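Local coordinates for protein coenzyme A transferase (Yersinia pestis, PDB 3QLI) that probably transfers coenzyme A from an acyl-CoA to a carboxylate such as acetate, and can hold CoA covalently, at residues G39-M44 / R71-E76; F144-S149 / D164-I169; L266-V271 / M297-M302. All coordinates share one frame; numbering follows the deposited sequence.

Contact 1 of 3, residues G39-M44 / R71-E76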
loop_
_atom_site.group_PDB
_atom_site.type_symbol
_atom_site.label_atom_id
_atom_site.label_comp_id
_atom_site.label_asym_id
_atom_site.label_seq_id
_atom_site.Cartn_x
_atom_site.Cartn_y
_atom_site.Cartn_z
ATOM N N GLY A 39 -30.646 15.244 5.841
ATOM C CA GLY A 39 -29.869 15.188 4.612
ATOM C C GLY A 39 -28.466 15.774 4.743
ATOM O O GLY A 39 -27.879 16.198 3.743
ATOM N N SER A 40 -27.934 15.817 5.964
ATOM C CA SER A 40 -26.582 16.346 6.184
ATOM C C SER A 40 -25.602 15.241 6.597
ATOM O O SER A 40 -25.988 14.071 6.718
ATOM C CB SER A 40 -26.582 17.483 7.215
ATOM O OG SER A 40 -26.911 17.018 8.517
ATOM N N HIS A 41 -24.338 15.619 6.789
ATOM C CA HIS A 41 -23.283 14.662 7.135
ATOM C C HIS A 41 -22.777 14.951 8.548
ATOM O O HIS A 41 -22.332 16.066 8.842
ATOM C CB HIS A 41 -22.088 14.768 6.175
ATOM C CG HIS A 41 -22.402 14.426 4.748
ATOM N ND1 HIS A 41 -21.525 14.685 3.715
ATOM C CD2 HIS A 41 -23.487 13.839 4.181
ATOM C CE1 HIS A 41 -22.053 14.273 2.573
ATOM N NE2 HIS A 41 -23.247 13.763 2.827
ATOM N N LEU A 42 -22.837 13.947 9.413
ATOM C CA LEU A 42 -22.312 14.078 10.762
ATOM C C LEU A 42 -21.163 13.105 10.976
ATOM O O LEU A 42 -21.162 12.004 10.430
ATOM C CB LEU A 42 -23.418 13.814 11.784
ATOM C CG LEU A 42 -23.007 13.952 13.259
ATOM C CD1 LEU A 42 -23.981 14.793 14.034
ATOM C CD2 LEU A 42 -22.882 12.590 13.883
ATOM N N SER A 43 -20.181 13.509 11.778
ATOM C CA SER A 43 -19.134 12.583 12.194
ATOM C C SER A 43 -18.905 12.779 13.688
ATOM O O SER A 43 -19.418 13.728 14.284
ATOM C CB SER A 43 -17.840 12.817 11.401
ATOM O OG SER A 43 -16.842 11.840 11.709
ATOM N N MET A 44 -18.159 11.871 14.293
ATOM C CA MET A 44 -17.919 11.922 15.723
ATOM C C MET A 44 -16.554 11.316 16.008
ATOM O O MET A 44 -15.945 10.715 15.129
ATOM C CB MET A 44 -18.985 11.121 16.464
ATOM C CG MET A 44 -19.101 9.682 15.959
ATOM S SD MET A 44 -20.428 8.777 16.793
ATOM C CE MET A 44 -20.475 7.264 15.824
ATOM N N ARG A 71 -26.561 11.054 7.443
ATOM C CA ARG A 71 -25.470 10.110 7.256
ATOM C C ARG A 71 -24.468 10.337 8.372
ATOM O O ARG A 71 -24.091 11.477 8.642
ATOM C CB ARG A 71 -24.791 10.342 5.917
ATOM C CG ARG A 71 -25.626 9.978 4.709
ATOM C CD ARG A 71 -24.766 10.061 3.459
ATOM N NE ARG A 71 -25.507 9.697 2.256
ATOM C CZ ARG A 71 -24.953 9.586 1.055
ATOM N NH1 ARG A 71 -23.653 9.818 0.900
ATOM N NH2 ARG A 71 -25.698 9.246 0.010
ATOM N N VAL A 72 -24.037 9.262 9.028
ATOM C CA VAL A 72 -23.003 9.382 10.047
ATOM C C VAL A 72 -21.772 8.624 9.584
ATOM O O VAL A 72 -21.813 7.391 9.395
ATOM C CB VAL A 72 -23.479 8.854 11.419
ATOM C CG1 VAL A 72 -22.345 8.964 12.465
ATOM C CG2 VAL A 72 -24.724 9.615 11.872
ATOM N N TYR A 73 -20.685 9.374 9.382
ATOM C CA TYR A 73 -19.410 8.835 8.926
ATOM C C TYR A 73 -18.475 8.705 10.138
ATOM O O TYR A 73 -18.235 9.682 10.845
ATOM C CB TYR A 73 -18.781 9.783 7.906
ATOM C CG TYR A 73 -19.479 9.854 6.565
ATOM C CD1 TYR A 73 -19.013 9.115 5.480
ATOM C CD2 TYR A 73 -20.585 10.692 6.366
ATOM C CE1 TYR A 73 -19.636 9.197 4.223
ATOM C CE2 TYR A 73 -21.218 10.770 5.121
ATOM C CZ TYR A 73 -20.742 10.018 4.055
ATOM O OH TYR A 73 -21.361 10.101 2.809
ATOM N N TYR A 74 -17.926 7.516 10.379
ATOM C CA TYR A 74 -17.206 7.301 11.634
ATOM C C TYR A 74 -16.336 6.045 11.606
ATOM O O TYR A 74 -16.535 5.174 10.753
ATOM C CB TYR A 74 -18.219 7.188 12.786
ATOM C CG TYR A 74 -19.061 5.941 12.664
ATOM C CD1 TYR A 74 -18.770 4.807 13.409
ATOM C CD2 TYR A 74 -20.124 5.884 11.772
ATOM C CE1 TYR A 74 -19.526 3.651 13.277
ATOM C CE2 TYR A 74 -20.890 4.724 11.627
ATOM C CZ TYR A 74 -20.582 3.615 12.378
ATOM O OH TYR A 74 -21.329 2.460 12.229
ATOM N N PHE A 75 -15.426 5.955 12.577
ATOM C CA PHE A 75 -14.500 4.836 12.756
ATOM C C PHE A 75 -14.522 4.359 14.213
ATOM O O PHE A 75 -14.858 5.127 15.111
ATOM C CB PHE A 75 -13.062 5.293 12.495
ATOM C CG PHE A 75 -12.713 5.489 11.050
ATOM C CD1 PHE A 75 -12.107 4.477 10.328
ATOM C CD2 PHE A 75 -12.942 6.703 10.429
ATOM C CE1 PHE A 75 -11.764 4.662 9.005
ATOM C CE2 PHE A 75 -12.601 6.893 9.105
ATOM C CZ PHE A 75 -12.010 5.872 8.393
ATOM N N GLU A 76 -14.137 3.106 14.447
ATOM C CA GLU A 76 -14.041 2.566 15.810
ATOM C C GLU A 76 -15.262 2.692 16.729
ATOM O O GLU A 76 -15.211 3.381 17.745
ATOM C CB GLU A 76 -12.789 3.096 16.511
ATOM C CG GLU A 76 -12.212 2.141 17.546
ATOM C CD GLU A 76 -11.887 0.774 16.972
ATOM O OE1 GLU A 76 -11.525 0.691 15.781
ATOM O OE2 GLU A 76 -11.989 -0.223 17.716
#

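Contact 2 of 3, residues F144-S149 / D164-I169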
loop_
_atom_site.group_PDB
_atom_site.type_symbol
_atom_site.label_atom_id
_atom_site.label_comp_id
_atom_site.label_asym_id
_atom_site.label_seq_id
_atom_site.Cartn_x
_atom_site.Cartn_y
_atom_site.Cartn_z
ATOM N N PHE A 144 -19.751 17.980 13.638
ATOM C CA PHE A 144 -18.849 17.063 14.317
ATOM C C PHE A 144 -19.088 17.127 15.830
ATOM O O PHE A 144 -19.231 18.220 16.385
ATOM C CB PHE A 144 -17.388 17.401 13.992
ATOM C CG PHE A 144 -16.420 16.348 14.448
ATOM C CD1 PHE A 144 -16.419 15.092 13.854
ATOM C CD2 PHE A 144 -15.521 16.605 15.478
ATOM C CE1 PHE A 144 -15.542 14.108 14.270
ATOM C CE2 PHE A 144 -14.637 15.607 15.912
ATOM C CZ PHE A 144 -14.645 14.369 15.312
ATOM N N MET A 145 -19.163 15.961 16.479
ATOM C CA MET A 145 -19.391 15.884 17.927
ATOM C C MET A 145 -18.304 15.022 18.571
ATOM O O MET A 145 -17.972 13.952 18.058
ATOM C CB MET A 145 -20.795 15.307 18.225
ATOM C CG MET A 145 -21.888 15.928 17.333
ATOM S SD MET A 145 -23.579 15.788 17.988
ATOM C CE MET A 145 -23.736 14.007 17.980
ATOM N N HIS A 146 -17.762 15.477 19.698
ATOM C CA HIS A 146 -16.629 14.796 20.344
ATOM C C HIS A 146 -16.667 15.138 21.844
ATOM O O HIS A 146 -16.948 16.286 22.216
ATOM C CB HIS A 146 -15.325 15.302 19.699
ATOM C CG HIS A 146 -14.122 14.415 19.891
ATOM N ND1 HIS A 146 -13.446 14.304 21.092
ATOM C CD2 HIS A 146 -13.418 13.676 19.000
ATOM C CE1 HIS A 146 -12.404 13.498 20.937
ATOM N NE2 HIS A 146 -12.366 13.100 19.678
ATOM N N THR A 147 -16.410 14.147 22.694
ATOM C CA THR A 147 -16.225 14.377 24.139
ATOM C C THR A 147 -14.863 15.042 24.392
ATOM O O THR A 147 -13.859 14.670 23.771
ATOM C CB THR A 147 -16.296 13.034 24.900
ATOM O OG1 THR A 147 -17.566 12.409 24.640
ATOM C CG2 THR A 147 -16.078 13.209 26.419
ATOM N N VAL A 148 -14.833 16.039 25.272
ATOM C CA VAL A 148 -13.599 16.785 25.529
ATOM C C VAL A 148 -13.388 16.932 27.017
ATOM O O VAL A 148 -14.313 16.761 27.799
ATOM C CB VAL A 148 -13.623 18.189 24.904
ATOM C CG1 VAL A 148 -13.783 18.094 23.375
ATOM C CG2 VAL A 148 -14.720 19.044 25.535
ATOM N N SER A 149 -12.156 17.237 27.410
ATOM C CA SER A 149 -11.870 17.525 28.801
ATOM C C SER A 149 -12.428 18.907 29.109
ATOM O O SER A 149 -12.779 19.658 28.193
ATOM C CB SER A 149 -10.356 17.499 29.042
ATOM O OG SER A 149 -9.727 18.483 28.236
ATOM N N ASP A 164 -6.496 11.392 15.924
ATOM C CA ASP A 164 -6.940 10.759 14.690
ATOM C C ASP A 164 -7.314 11.792 13.638
ATOM O O ASP A 164 -6.531 12.679 13.309
ATOM C CB ASP A 164 -8.094 9.780 14.953
ATOM C CG ASP A 164 -9.164 10.357 15.861
ATOM O OD1 ASP A 164 -9.000 10.302 17.097
ATOM O OD2 ASP A 164 -10.177 10.854 15.335
ATOM N N TYR A 165 -8.523 11.639 13.106
ATOM C CA TYR A 165 -9.081 12.567 12.133
ATOM C C TYR A 165 -9.895 13.630 12.866
ATOM O O TYR A 165 -10.322 14.617 12.273
ATOM C CB TYR A 165 -9.993 11.826 11.158
ATOM C CG TYR A 165 -11.127 11.081 11.833
ATOM C CD1 TYR A 165 -12.292 11.739 12.206
ATOM C CD2 TYR A 165 -11.029 9.723 12.099
ATOM C CE1 TYR A 165 -13.329 11.063 12.823
ATOM C CE2 TYR A 165 -12.059 9.039 12.716
ATOM C CZ TYR A 165 -13.207 9.712 13.077
ATOM O OH TYR A 165 -14.232 9.030 13.689
ATOM N N SER A 166 -10.098 13.417 14.162
ATOM C CA SER A 166 -10.898 14.322 14.981
ATOM C C SER A 166 -10.332 15.735 15.070
ATOM O O SER A 166 -11.076 16.709 15.013
ATOM C CB SER A 166 -11.085 13.745 16.388
ATOM O OG SER A 166 -11.899 12.587 16.363
ATOM N N SER A 167 -9.019 15.849 15.212
ATOM C CA SER A 167 -8.397 17.174 15.311
ATOM C C SER A 167 -8.564 18.015 14.041
ATOM O O SER A 167 -8.608 19.248 14.101
ATOM C CB SER A 167 -6.913 17.063 15.702
ATOM O OG SER A 167 -6.182 16.350 14.718
ATOM N N ARG A 168 -8.651 17.357 12.891
ATOM C CA ARG A 168 -8.953 18.062 11.642
ATOM C C ARG A 168 -10.447 18.394 11.502
ATOM O O ARG A 168 -10.824 19.524 11.163
ATOM C CB ARG A 168 -8.519 17.216 10.437
ATOM C CG ARG A 168 -9.030 17.719 9.078
ATOM C CD ARG A 168 -8.402 19.047 8.698
ATOM N NE ARG A 168 -8.885 19.549 7.404
ATOM C CZ ARG A 168 -8.407 19.177 6.220
ATOM N NH1 ARG A 168 -7.431 18.278 6.140
ATOM N NH2 ARG A 168 -8.920 19.696 5.108
ATOM N N ILE A 169 -11.298 17.407 11.752
ATOM C CA ILE A 169 -12.717 17.580 11.457
ATOM C C ILE A 169 -13.374 18.521 12.464
ATOM O O ILE A 169 -14.353 19.183 12.131
ATOM C CB ILE A 169 -13.474 16.245 11.394
ATOM C CG1 ILE A 169 -12.817 15.324 10.362
ATOM C CG2 ILE A 169 -14.957 16.487 11.046
ATOM C CD1 ILE A 169 -12.597 16.002 8.998
HETATM O O HOH W 1 -11.566 10.372 18.677
#

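Contact 3 of 3, residues L266-V271 / M297-M302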
loop_
_atom_site.group_PDB
_atom_site.type_symbol
_atom_site.label_atom_id
_atom_site.label_comp_id
_atom_site.label_asym_id
_atom_site.label_seq_id
_atom_site.Cartn_x
_atom_site.Cartn_y
_atom_site.Cartn_z
ATOM N N LEU A 266 -2.855 3.767 21.428
ATOM C CA LEU A 266 -2.153 3.653 22.708
ATOM C C LEU A 266 -2.974 2.746 23.624
ATOM O O LEU A 266 -4.170 2.985 23.833
ATOM C CB LEU A 266 -1.962 5.015 23.362
ATOM C CG LEU A 266 -1.129 5.082 24.653
ATOM C CD1 LEU A 266 0.328 4.693 24.380
ATOM C CD2 LEU A 266 -1.186 6.497 25.250
ATOM N N ASN A 267 -2.332 1.696 24.134
ATOM C CA ASN A 267 -3.003 0.662 24.930
ATOM C C ASN A 267 -2.404 0.555 26.335
ATOM O O ASN A 267 -1.329 1.101 26.603
ATOM C CB ASN A 267 -2.930 -0.700 24.223
ATOM C CG ASN A 267 -1.507 -1.231 24.121
ATOM O OD1 ASN A 267 -0.562 -0.599 24.585
ATOM N ND2 ASN A 267 -1.351 -2.409 23.522
ATOM N N PRO A 268 -3.099 -0.139 27.243
ATOM C CA PRO A 268 -2.597 -0.249 28.620
ATOM C C PRO A 268 -1.193 -0.867 28.737
ATOM O O PRO A 268 -0.424 -0.465 29.610
ATOM C CB PRO A 268 -3.642 -1.144 29.293
ATOM C CG PRO A 268 -4.935 -0.779 28.553
ATOM C CD PRO A 268 -4.487 -0.626 27.112
ATOM N N GLY A 269 -0.862 -1.819 27.875
ATOM C CA GLY A 269 0.465 -2.417 27.896
ATOM C C GLY A 269 1.572 -1.413 27.628
ATOM O O GLY A 269 2.584 -1.383 28.335
ATOM N N LEU A 270 1.390 -0.584 26.598
ATOM C CA LEU A 270 2.386 0.421 26.267
ATOM C C LEU A 270 2.507 1.441 27.387
ATOM O O LEU A 270 3.602 1.907 27.703
ATOM C CB LEU A 270 2.041 1.126 24.944
ATOM C CG LEU A 270 2.324 0.326 23.668
ATOM C CD1 LEU A 270 1.903 1.104 22.422
ATOM C CD2 LEU A 270 3.808 -0.084 23.598
ATOM N N VAL A 271 1.380 1.796 27.988
ATOM C CA VAL A 271 1.400 2.806 29.031
ATOM C C VAL A 271 2.121 2.248 30.252
ATOM O O VAL A 271 2.795 2.983 30.984
ATOM C CB VAL A 271 -0.024 3.260 29.384
ATOM C CG1 VAL A 271 -0.024 4.043 30.693
ATOM C CG2 VAL A 271 -0.592 4.100 28.243
ATOM N N MET A 297 -7.201 3.544 23.679
ATOM C CA MET A 297 -8.268 2.679 24.191
ATOM C C MET A 297 -7.698 1.915 25.365
ATOM O O MET A 297 -6.548 1.529 25.330
ATOM C CB MET A 297 -8.722 1.676 23.118
ATOM C CG MET A 297 -9.391 2.326 21.893
ATOM S SD MET A 297 -10.202 1.116 20.815
ATOM C CE MET A 297 -8.827 0.306 20.049
ATOM N N GLY A 298 -8.486 1.704 26.411
ATOM C CA GLY A 298 -7.973 0.986 27.568
ATOM C C GLY A 298 -8.974 0.976 28.704
ATOM O O GLY A 298 -10.182 0.894 28.462
ATOM N N GLN A 299 -8.474 1.064 29.936
ATOM C CA GLN A 299 -9.334 1.104 31.116
ATOM C C GLN A 299 -9.093 2.372 31.934
ATOM O O GLN A 299 -8.187 3.151 31.631
ATOM C CB GLN A 299 -9.165 -0.162 31.967
ATOM C CG GLN A 299 -9.500 -1.469 31.216
ATOM C CD GLN A 299 -8.305 -2.040 30.453
ATOM O OE1 GLN A 299 -7.179 -2.006 30.937
ATOM N NE2 GLN A 299 -8.551 -2.560 29.258
ATOM N N GLN A 300 -9.928 2.601 32.947
ATOM C CA GLN A 300 -9.894 3.867 33.673
ATOM C C GLN A 300 -8.499 4.232 34.157
ATOM O O GLN A 300 -8.102 5.398 34.111
ATOM C CB GLN A 300 -10.846 3.855 34.867
ATOM C CG GLN A 300 -10.851 5.185 35.606
ATOM C CD GLN A 300 -12.033 5.344 36.547
ATOM O OE1 GLN A 300 -12.959 6.126 36.279
ATOM N NE2 GLN A 300 -12.010 4.608 37.660
ATOM N N GLU A 301 -7.768 3.236 34.645
ATOM C CA GLU A 301 -6.432 3.489 35.166
ATOM C C GLU A 301 -5.531 4.094 34.093
ATOM O O GLU A 301 -4.747 4.998 34.371
ATOM C CB GLU A 301 -5.805 2.206 35.705
ATOM C CG GLU A 301 -4.294 2.262 35.742
ATOM C CD GLU A 301 -3.683 1.238 36.681
ATOM O OE1 GLU A 301 -3.471 0.080 36.252
ATOM O OE2 GLU A 301 -3.410 1.600 37.847
ATOM N N MET A 302 -5.631 3.589 32.869
ATOM C CA MET A 302 -4.817 4.129 31.787
ATOM C C MET A 302 -5.292 5.528 31.395
ATOM O O MET A 302 -4.480 6.422 31.158
ATOM C CB MET A 302 -4.840 3.219 30.557
ATOM C CG MET A 302 -3.948 3.738 29.440
ATOM S SD MET A 302 -4.353 3.063 27.820
ATOM C CE MET A 302 -5.718 4.126 27.374
#

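Contact 1 of 3, residues G39-M44 / R71-E76
Over one face of the His41 ring stands the edge of the Tyr73 ring, its CE2 3.9 Å from His41 CG and the planes inclined at 63°: an edge-to-face pair set diagonally across two strands. The extended Arg71 chain lies alongside the imidazole, pointing the same way, its CD 4.1 Å from His41 NE2. Arg71 NH1 bonds Tyr73 OH in the guanidinium plane while also making a salt bridge to Glu428 of the second subunit. His41 ND1 is hydrogen-bonded to Gly140 O.

On the opposite face of the sheet the fit is apolar. Leu42 CD2 drops into the fork of Val72, 3.9 Å from CG1 and 4.0 Å from CG2. With CG between the backbone N and the carbonyl carbon (chi1 54°) and the chain extended beyond, Met44 brings CE alongside Tyr74, 3.7 Å from Tyr74 CG. Met44 CE also lies 4.2 Å from Val72 CG1.

Between these faces the backbones pair in parallel: Arg71 N bonds Ser40 O, Leu42 N bonds Arg71 O, and Tyr73 N bonds Leu42 O. Ser43 OG then donates to Tyr73 O at 2.7 Å. Strand 41-44, helix 52-63 and strand 70-74 thus form the beta-alpha-beta crossover characteristic of Rossmann-like domains.

Contact 2 of 3, residues F144-S149 / D164-I169
Phe144 reaches from a central strand of the parallel sheet into the first turn of helix 166-172, where this helix, between strands 143-148 and 175-180 along the chain, packs on the sheet of the Rossmann-like N-terminal domain.

The apolar part is built round the Phe144 ring. Ile169 lies over one face, its CB 4.1 Å from the ring centroid in a CH-pi contact, while its CG2 comes to 3.5 Å from Phe144 CD1. With CG anti to the backbone N (chi1 -169°), Phe144 projects toward the helix; the CE1 flank of its ring meets Tyr165 CE1 at 4.0 Å, while CZ points to Ser166. Tyr165 meets it by a ring edge, while its hydroxyl is occupied with Met44 O.

Polar contacts gather about Ser166. Asp164, just ahead of the turn that leads into the helix, takes both Ser166 OG and Ser166 N on the single oxygen OD2. The hydroxyl comes from the syn side near the carboxylate plane, whereas the amide approaches from well above it, and this second bond caps the helix start. The same OD2 sits over the centre of the Tyr165 ring. Ser166 OG also lies at the edges of two rings, 3.4 Å from Phe144 CZ and 3.2 Å from His146 CD2.

Water extends the link. His146 is fixed on its strand side by ND1, which donates to Thr147 O from above the carbonyl plane, leaving the other nitrogen turned toward the helix. One water bridges the segments, 3.0 Å from His146 NE2 and donating to Asp164 OD1, also at 3.0 Å.

Contact 3 of 3, residues L266-V271 / M297-M302
A single backbone bond, Met297 N to Leu266 O at 3.1 Å, joins the two segments just before each turns into a helix. Beyond it the backbones stay close, with the CA atoms of Pro268 and Gly298 5.6 Å apart. Asn267 is the N-cap of helix 268-276, its OD1 accepting from Leu270 N at 2.8 Å, while Gln299 holds the N-cap position of helix 300-306.

The Pro268 ring packs on the 297-302 backbone, its CG 3.6 Å from Gly298 CA, where the glycine has no side chain. Gln299 OE1 meets the same CG near the ring plane, at 3.5 Å, and Gln299 NE2 bonds Met212 O.

Met302 SD lies over one face of the proline ring, on the side where Gly298 CA also sits. CG anti to the backbone N (chi1 -178°) and a nearly extended chi2 carry SD to the Asn267-Pro268 peptide, 3.5 Å from Pro268 N; the bend at chi3 (82°) turns CE toward Leu266 O, 4.0 Å away. Met302 CG packs 3.6 Å from Val271 CG2.

Asn267 touches CoA-binding Val242 beside strand 237-240, and Gln300 N bonds Glu211. Leu266 and Met302 pack on Ala296 of strand 295-296, while Leu266 and Val271 reach Leu306 and Tyr305 of helix 300-306.

Overall arrangement
The three contacts follow one another along the chain, each closing before the next opens. Contacts 1 and 2, with centres 12 Å apart, share the parallel sheet of the N-terminal domain, where strands 41-44 and 143-148 are neighbours; Ser43 O to Met145 N and Met44 O to Tyr165 OH are probable hydrogen bonds between them. Contact 3 lies at helix starts about 26 Å from contact 1 and 20 Å from contact 2, centre to centre. It meets contact 1 where Glu76, a residue seen to bind CoA, packs against Met297. The C-terminal end of strand 70-74 and the loop and helix start at 297-302 thus probably come together beside the CoA site.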